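Local atomic coordinates of acetylornithine aminotransferase (PDB entry 2EH6), a protein that catalyses transfer of an amino group from N(2)-acetyl-L-ornithine to 2-oxoglutarate, a pyridoxal-phosphate-dependent step of arginine biosynthesis. Residues S35-N40 and V350-P355. Numbering follows the deposited sequence.
Sequences SGIGVN and VLRFLP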
ATOM      1  N   SER A  35      -5.411  -6.547  18.580  1.00 23.11           N
ATOM      2  CA  SER A  35      -5.698  -7.074  17.242  1.00 22.34           C
ATOM      3  C   SER A  35      -4.856  -6.456  16.118  1.00 23.99           C
ATOM      4  O   SER A  35      -5.368  -6.163  15.030  1.00 22.43           O
ATOM      5  CB  SER A  35      -7.193  -6.923  16.911  1.00 21.84           C
ATOM      6  OG  SER A  35      -7.566  -5.566  16.728  1.00 26.87           O
ATOM      7  N   GLY A  36      -3.565  -6.274  16.378  1.00 23.03           N
ATOM      8  CA  GLY A  36      -2.669  -5.724  15.372  1.00 22.88           C
ATOM      9  C   GLY A  36      -3.051  -4.316  14.969  1.00 21.90           C
ATOM     10  O   GLY A  36      -2.828  -3.902  13.829  1.00 22.23           O
ATOM     11  N   ILE A  37      -3.600  -3.585  15.934  1.00 23.84           N
ATOM     12  CA  ILE A  37      -4.073  -2.211  15.772  1.00 24.51           C
ATOM     13  C   ILE A  37      -5.402  -2.187  15.017  1.00 24.88           C
ATOM     14  O   ILE A  37      -5.563  -1.462  14.032  1.00 25.06           O
ATOM     15  CB  ILE A  37      -3.063  -1.313  15.026  1.00 26.41           C
ATOM     16  CG1 ILE A  37      -1.667  -1.463  15.633  1.00 28.46           C
ATOM     17  CG2 ILE A  37      -3.476   0.156  15.166  1.00 29.79           C
ATOM     18  CD1 ILE A  37      -0.623  -0.578  14.963  1.00 30.24           C
ATOM     19  N   GLY A  38      -6.347  -2.999  15.481  1.00 25.02           N
ATOM     20  CA  GLY A  38      -7.669  -3.043  14.873  1.00 24.37           C
ATOM     21  C   GLY A  38      -7.760  -3.660  13.497  1.00 24.54           C
ATOM     22  O   GLY A  38      -8.690  -3.375  12.742  1.00 24.82           O
ATOM     23  N   VAL A  39      -6.806  -4.517  13.166  1.00 22.65           N
ATOM     24  CA  VAL A  39      -6.788  -5.162  11.862  1.00 22.80           C
ATOM     25  C   VAL A  39      -7.422  -6.555  11.886  1.00 23.83           C
ATOM     26  O   VAL A  39      -8.193  -6.919  10.993  1.00 23.26           O
ATOM     27  CB  VAL A  39      -5.335  -5.271  11.341  1.00 21.54           C
ATOM     28  CG1 VAL A  39      -5.278  -6.169  10.125  1.00 19.95           C
ATOM     29  CG2 VAL A  39      -4.798  -3.878  11.021  1.00 22.87           C
ATOM     30  N   ASN A  40      -7.099  -7.338  12.906  1.00 22.43           N
ATOM     31  CA  ASN A  40      -7.643  -8.687  12.990  1.00 23.57           C
ATOM     32  C   ASN A  40      -9.059  -8.673  13.552  1.00 23.44           C
ATOM     33  O   ASN A  40      -9.321  -9.187  14.637  1.00 21.51           O
ATOM     34  CB  ASN A  40      -6.715  -9.562  13.838  1.00 23.73           C
ATOM     35  CG  ASN A  40      -5.296  -9.587  13.292  1.00 24.46           C
ATOM     36  OD1 ASN A  40      -5.070  -9.936  12.132  1.00 25.93           O
ATOM     37  ND2 ASN A  40      -4.338  -9.209  14.118  1.00 23.16           N
ATOM     38  N   VAL A 350      -2.616   7.358  27.052  1.00 38.01           N
ATOM     39  CA  VAL A 350      -3.870   6.678  26.776  1.00 36.03           C
ATOM     40  C   VAL A 350      -3.706   5.215  26.401  1.00 35.01           C
ATOM     41  O   VAL A 350      -3.084   4.889  25.388  1.00 32.32           O
ATOM     42  CB  VAL A 350      -4.651   7.376  25.633  1.00 36.13           C
ATOM     43  CG1 VAL A 350      -5.971   6.656  25.383  1.00 36.94           C
ATOM     44  CG2 VAL A 350      -4.910   8.836  25.995  1.00 37.22           C
ATOM     45  N   LEU A 351      -4.250   4.333  27.233  1.00 33.57           N
ATOM     46  CA  LEU A 351      -4.211   2.912  26.932  1.00 33.20           C
ATOM     47  C   LEU A 351      -5.344   2.722  25.937  1.00 32.40           C
ATOM     48  O   LEU A 351      -6.479   3.120  26.200  1.00 31.38           O
ATOM     49  CB  LEU A 351      -4.471   2.073  28.186  1.00 31.72           C
ATOM     50  CG  LEU A 351      -3.282   1.879  29.128  1.00 33.88           C
ATOM     51  CD1 LEU A 351      -3.736   1.116  30.358  1.00 32.41           C
ATOM     52  CD2 LEU A 351      -2.175   1.118  28.409  1.00 32.85           C
ATOM     53  N   ARG A 352      -5.030   2.141  24.785  1.00 32.14           N
ATOM     54  CA  ARG A 352      -6.028   1.916  23.750  1.00 32.91           C
ATOM     55  C   ARG A 352      -6.331   0.426  23.664  1.00 32.54           C
ATOM     56  O   ARG A 352      -5.417  -0.397  23.687  1.00 33.91           O
ATOM     57  CB  ARG A 352      -5.508   2.442  22.404  1.00 31.52           C
ATOM     58  CG  ARG A 352      -6.402   2.128  21.218  1.00 33.39           C
ATOM     59  CD  ARG A 352      -5.915   2.800  19.938  1.00 34.83           C
ATOM     60  NE  ARG A 352      -4.480   2.630  19.717  1.00 35.41           N
ATOM     61  CZ  ARG A 352      -3.866   2.897  18.568  1.00 35.80           C
ATOM     62  NH1 ARG A 352      -4.562   3.343  17.527  1.00 34.21           N
ATOM     63  NH2 ARG A 352      -2.553   2.734  18.461  1.00 35.08           N
ATOM     64  N   PHE A 353      -7.614   0.087  23.585  1.00 31.12           N
ATOM     65  CA  PHE A 353      -8.044  -1.307  23.501  1.00 30.36           C
ATOM     66  C   PHE A 353      -8.762  -1.533  22.179  1.00 29.78           C
ATOM     67  O   PHE A 353      -9.731  -0.844  21.870  1.00 28.77           O
ATOM     68  CB  PHE A 353      -8.985  -1.639  24.664  1.00 31.37           C
ATOM     69  CG  PHE A 353      -8.460  -1.215  26.007  1.00 30.79           C
ATOM     70  CD1 PHE A 353      -7.401  -1.896  26.605  1.00 32.06           C
ATOM     71  CD2 PHE A 353      -9.004  -0.114  26.661  1.00 32.44           C
ATOM     72  CE1 PHE A 353      -6.888  -1.487  27.835  1.00 32.16           C
ATOM     73  CE2 PHE A 353      -8.501   0.309  27.893  1.00 32.59           C
ATOM     74  CZ  PHE A 353      -7.438  -0.380  28.482  1.00 33.37           C
ATOM     75  N   LEU A 354      -8.275  -2.495  21.399  1.00 27.52           N
ATOM     76  CA  LEU A 354      -8.856  -2.818  20.100  1.00 26.77           C
ATOM     77  C   LEU A 354      -8.951  -4.327  19.942  1.00 27.27           C
ATOM     78  O   LEU A 354      -8.351  -4.908  19.045  1.00 26.95           O
ATOM     79  CB  LEU A 354      -7.984  -2.245  18.977  1.00 26.22           C
ATOM     80  CG  LEU A 354      -7.895  -0.723  18.881  1.00 26.03           C
ATOM     81  CD1 LEU A 354      -6.789  -0.335  17.899  1.00 24.60           C
ATOM     82  CD2 LEU A 354      -9.244  -0.165  18.439  1.00 24.77           C
ATOM     83  N   PRO A 355      -9.711  -4.990  20.823  1.00 27.60           N
ATOM     84  CA  PRO A 355      -9.838  -6.445  20.721  1.00 27.63           C
ATOM     85  C   PRO A 355     -10.553  -6.870  19.440  1.00 27.35           C
ATOM     86  O   PRO A 355     -11.204  -6.053  18.782  1.00 26.99           O
ATOM     87  CB  PRO A 355     -10.636  -6.800  21.970  1.00 27.63           C
ATOM     88  CG  PRO A 355     -11.524  -5.599  22.135  1.00 27.87           C
ATOM     89  CD  PRO A 355     -10.547  -4.464  21.915  1.00 26.17           C
TER
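A short hydrogen bond from S35 to L354 and van der Waals packing of the L354 side chain on backbone and I37 join a tight turn, 35-40, to L354, the residue just after strand 350-353. The contact is buried and lies beside the cofactor site. The turn follows strand 29-32, which lies in the same mixed sheet as 350-353. S35 OG donates to L354 O at 2.5 Å. It meets the carbonyl nearly head-on, with a C=O...OG angle of 161°. The OG sits between the backbone N and the carbonyl carbon of its own residue (chi1 69°), which turns it toward L354. With an alanine here, L354 O would probably lose this donor, and the turn would be less firmly tied to L354. S35 N is hydrogen-bonded to D32 OD1, at the end of strand 29-32.

Residues 35-38 all have positive phi and form a left-handed helical turn, a conformation that suits G36 and G38. S35 O closes it, accepting V39 N at 2.9 Å and N40 N from opposite faces of its plane. L354 CD1 lies against the turn's backbone, 3.6 Å from G38 N. It also reaches I37 CG2 at 4.3 Å. In this class-III aminotransferase the turn borders the active site: the I37 side chain lies about 5 Å from the bound pyridoxal phosphate and about 4 Å from the side chain of K241, the cofactor-attaching lysine, unlinked in this structure. R352 NH1 comes within 4.1 Å of I37 CG2, the two side chains crossing obliquely. R352 NH2 is hydrogen-bonded to N344 OD1. NH1 has a weak bond to Q215, which lines the cofactor pocket. The second subunit meets the turn too: its H62 NE2 bonds to G36 O, and its L66 packs on I37.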